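Local coordinates for protein Tetur07g02040 (Tetranychus urticae, PDB 6BDJ) that binds ferric iron and probably opens catechol-type rings between their two hydroxyl-bearing carbons as an intradiol dioxygenase of a plant-feeding spider mite, at residues Ile95-Met100 against Arg116-Gly121. Sequence-based numbering, arbitrary orientation.
Sequences IYSGFM and RRFLRG. With FE (Fe (III) ion), chain C.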
loop_
_atom_site.group_PDB
_atom_site.type_symbol
_atom_site.label_atom_id
_atom_site.label_comp_id
_atom_site.label_asym_id
_atom_site.label_seq_id
_atom_site.Cartn_x
_atom_site.Cartn_y
_atom_site.Cartn_z
ATOM N N ILE A 95 4.699 -8.278 -10.132
ATOM C CA ILE A 95 6.119 -7.970 -10.031
ATOM C C ILE A 95 6.330 -6.679 -9.232
ATOM O O ILE A 95 5.602 -5.708 -9.415
ATOM C CB ILE A 95 6.726 -7.780 -11.436
ATOM C CG1 ILE A 95 6.624 -9.064 -12.272
ATOM C CG2 ILE A 95 8.181 -7.365 -11.352
ATOM C CD1 ILE A 95 7.157 -10.339 -11.621
ATOM N N TYR A 96 7.307 -6.710 -8.333
ATOM C CA TYR A 96 7.733 -5.544 -7.592
ATOM C C TYR A 96 8.990 -4.988 -8.238
ATOM O O TYR A 96 9.939 -5.728 -8.492
ATOM C CB TYR A 96 8.073 -5.908 -6.158
ATOM C CG TYR A 96 6.858 -6.094 -5.281
ATOM C CD1 TYR A 96 6.297 -5.026 -4.637
ATOM C CD2 TYR A 96 6.270 -7.344 -5.132
ATOM C CE1 TYR A 96 5.187 -5.182 -3.810
ATOM C CE2 TYR A 96 5.159 -7.524 -4.308
ATOM C CZ TYR A 96 4.623 -6.435 -3.638
ATOM O OH TYR A 96 3.513 -6.600 -2.864
ATOM N N SER A 97 8.991 -3.671 -8.457
ATOM C CA SER A 97 10.148 -2.943 -8.974
ATOM C C SER A 97 11.297 -3.071 -8.000
ATOM O O SER A 97 11.082 -3.081 -6.789
ATOM C CB SER A 97 9.800 -1.499 -9.230
ATOM O OG SER A 97 9.500 -0.730 -8.073
ATOM N N GLY A 98 12.494 -3.287 -8.541
ATOM C CA GLY A 98 13.641 -3.639 -7.741
ATOM C C GLY A 98 13.858 -5.123 -7.517
ATOM O O GLY A 98 14.985 -5.547 -7.238
ATOM N N PHE A 99 12.791 -5.907 -7.626
ATOM C CA PHE A 99 12.846 -7.362 -7.467
ATOM C C PHE A 99 12.198 -8.023 -8.684
ATOM O O PHE A 99 11.510 -9.013 -8.575
ATOM C CB PHE A 99 12.115 -7.727 -6.165
ATOM C CG PHE A 99 12.634 -6.981 -4.964
ATOM C CD1 PHE A 99 13.714 -7.465 -4.245
ATOM C CD2 PHE A 99 12.060 -5.783 -4.578
ATOM C CE1 PHE A 99 14.212 -6.777 -3.159
ATOM C CE2 PHE A 99 12.547 -5.081 -3.484
ATOM C CZ PHE A 99 13.632 -5.579 -2.776
ATOM N N MET A 100 12.470 -7.473 -9.864
ATOM C CA MET A 100 11.844 -7.927 -11.102
ATOM C C MET A 100 12.251 -9.329 -11.536
ATOM O O MET A 100 11.542 -9.920 -12.345
ATOM C CB MET A 100 12.126 -6.950 -12.256
ATOM C CG MET A 100 11.527 -5.575 -12.048
ATOM S SD MET A 100 11.879 -4.427 -13.403
ATOM C CE MET A 100 10.681 -4.930 -14.648
ATOM N N ARG A 116 14.767 -0.254 -11.299
ATOM C CA ARG A 116 13.399 0.221 -11.492
ATOM C C ARG A 116 12.697 0.467 -10.153
ATOM O O ARG A 116 12.911 -0.236 -9.190
ATOM C CB ARG A 116 12.568 -0.765 -12.314
ATOM C CG ARG A 116 13.051 -0.998 -13.766
ATOM C CD ARG A 116 13.068 0.291 -14.572
ATOM N NE ARG A 116 11.803 1.050 -14.553
ATOM C CZ ARG A 116 10.749 0.862 -15.338
ATOM N NH1 ARG A 116 9.688 1.680 -15.220
ATOM N NH2 ARG A 116 10.714 -0.148 -16.200
ATOM N N ARG A 117 11.843 1.467 -10.142
ATOM C CA ARG A 117 11.121 1.920 -9.009
ATOM C C ARG A 117 9.684 2.247 -9.333
ATOM O O ARG A 117 9.028 2.983 -8.594
ATOM C CB ARG A 117 11.813 3.133 -8.408
ATOM C CG ARG A 117 13.254 2.863 -7.943
ATOM C CD ARG A 117 13.276 1.884 -6.773
ATOM N NE ARG A 117 14.657 1.717 -6.320
ATOM C CZ ARG A 117 15.476 0.751 -6.710
ATOM N NH1 ARG A 117 15.088 -0.172 -7.601
ATOM N NH2 ARG A 117 16.710 0.721 -6.238
ATOM N N PHE A 118 9.150 1.659 -10.396
ATOM C CA PHE A 118 7.757 1.840 -10.689
ATOM C C PHE A 118 6.918 1.360 -9.504
ATOM O O PHE A 118 7.318 0.452 -8.747
ATOM C CB PHE A 118 7.316 1.105 -11.978
ATOM C CG PHE A 118 7.549 -0.401 -11.976
ATOM C CD1 PHE A 118 6.768 -1.260 -11.211
ATOM C CD2 PHE A 118 8.524 -0.962 -12.781
ATOM C CE1 PHE A 118 6.988 -2.630 -11.218
ATOM C CE2 PHE A 118 8.751 -2.333 -12.805
ATOM C CZ PHE A 118 7.976 -3.166 -12.026
ATOM N N LEU A 119 5.758 1.993 -9.397
ATOM C CA LEU A 119 4.777 1.694 -8.395
ATOM C C LEU A 119 5.305 1.809 -6.961
ATOM O O LEU A 119 4.884 1.069 -6.050
ATOM C CB LEU A 119 4.136 0.335 -8.688
ATOM C CG LEU A 119 3.338 0.288 -10.011
ATOM C CD1 LEU A 119 2.852 -1.115 -10.335
ATOM C CD2 LEU A 119 2.155 1.242 -10.056
ATOM N N ARG A 120 6.199 2.779 -6.770
ATOM C CA ARG A 120 6.680 3.159 -5.483
ATOM C C ARG A 120 6.614 4.637 -5.401
ATOM O O ARG A 120 6.972 5.339 -6.368
ATOM C CB ARG A 120 8.121 2.705 -5.317
ATOM C CG ARG A 120 8.278 1.190 -5.354
ATOM C CD ARG A 120 9.743 0.818 -5.220
ATOM N NE ARG A 120 9.786 -0.640 -5.248
ATOM C CZ ARG A 120 9.713 -1.429 -4.178
ATOM N NH1 ARG A 120 9.604 -0.940 -2.948
ATOM N NH2 ARG A 120 9.737 -2.744 -4.345
ATOM N N GLY A 121 6.166 5.164 -4.269
ATOM C CA GLY A 121 6.332 6.606 -4.066
ATOM C C GLY A 121 6.147 7.022 -2.637
ATOM O O GLY A 121 5.646 6.234 -1.829
HETATM FE FE FE C . 3.434 -7.444 -1.117
HETATM O O HOH W 1 6.737 -2.059 -7.460
HETATM O O HOH W 2 5.342 -8.020 -0.266
#
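The type II beta turn from Y96 to F99, next to the ferric iron site, is fastened to the chain entering strand 120-124 by S97 and R120. Y96 OH binds the iron at 1.9 Å, beside H147, H149 and a water. The next residue, S97, points its side chain at 116-121. R120 reaches it with a chain extended from CG to NE and holds it with two nitrogens of one edge, each on its own oxygen. R120 NH2 donates to S97 O at 2.8 Å, in the carbonyl plane but tilted from the guanidinium plane. R120 NE donates to S97 OG, also at 2.8 Å, close to the guanidinium plane. S97 OG sits between the backbone N and the carbonyl carbon (chi1 66°), which turns it to F118 O, where it donates to a lone pair at 2.6 Å. The hydroxyl thus accepts one bond and gives another. A water extends the link, accepting from S97 N and donating to F118 O.

S97 CB sits over one face of the F118 ring, 3.5 Å from its centroid, in a CH-pi contact. M100 comes to the ring edge with CE, 3.7 Å from F118 CE2. Its SD lies against R116 CG. The R116 guanidinium lays a face over F118 CD2, and its NH1 forms salt bridges with E58 and D59.

R120 NH2 also meets the edge of the F99 ring, 3.8 Å from F99 CE2, and lies near Y96 CB. R120 NH1 bonds to Y45 O. Replacing R120 by alanine is likely to leave S97 O and OG, and Y45 O, without these donors and to open a gap beside the Y96 and F99 rings. The arginine thus lies in the second shell of the iron site, and by holding the serine next to an iron ligand it probably helps to position Y96.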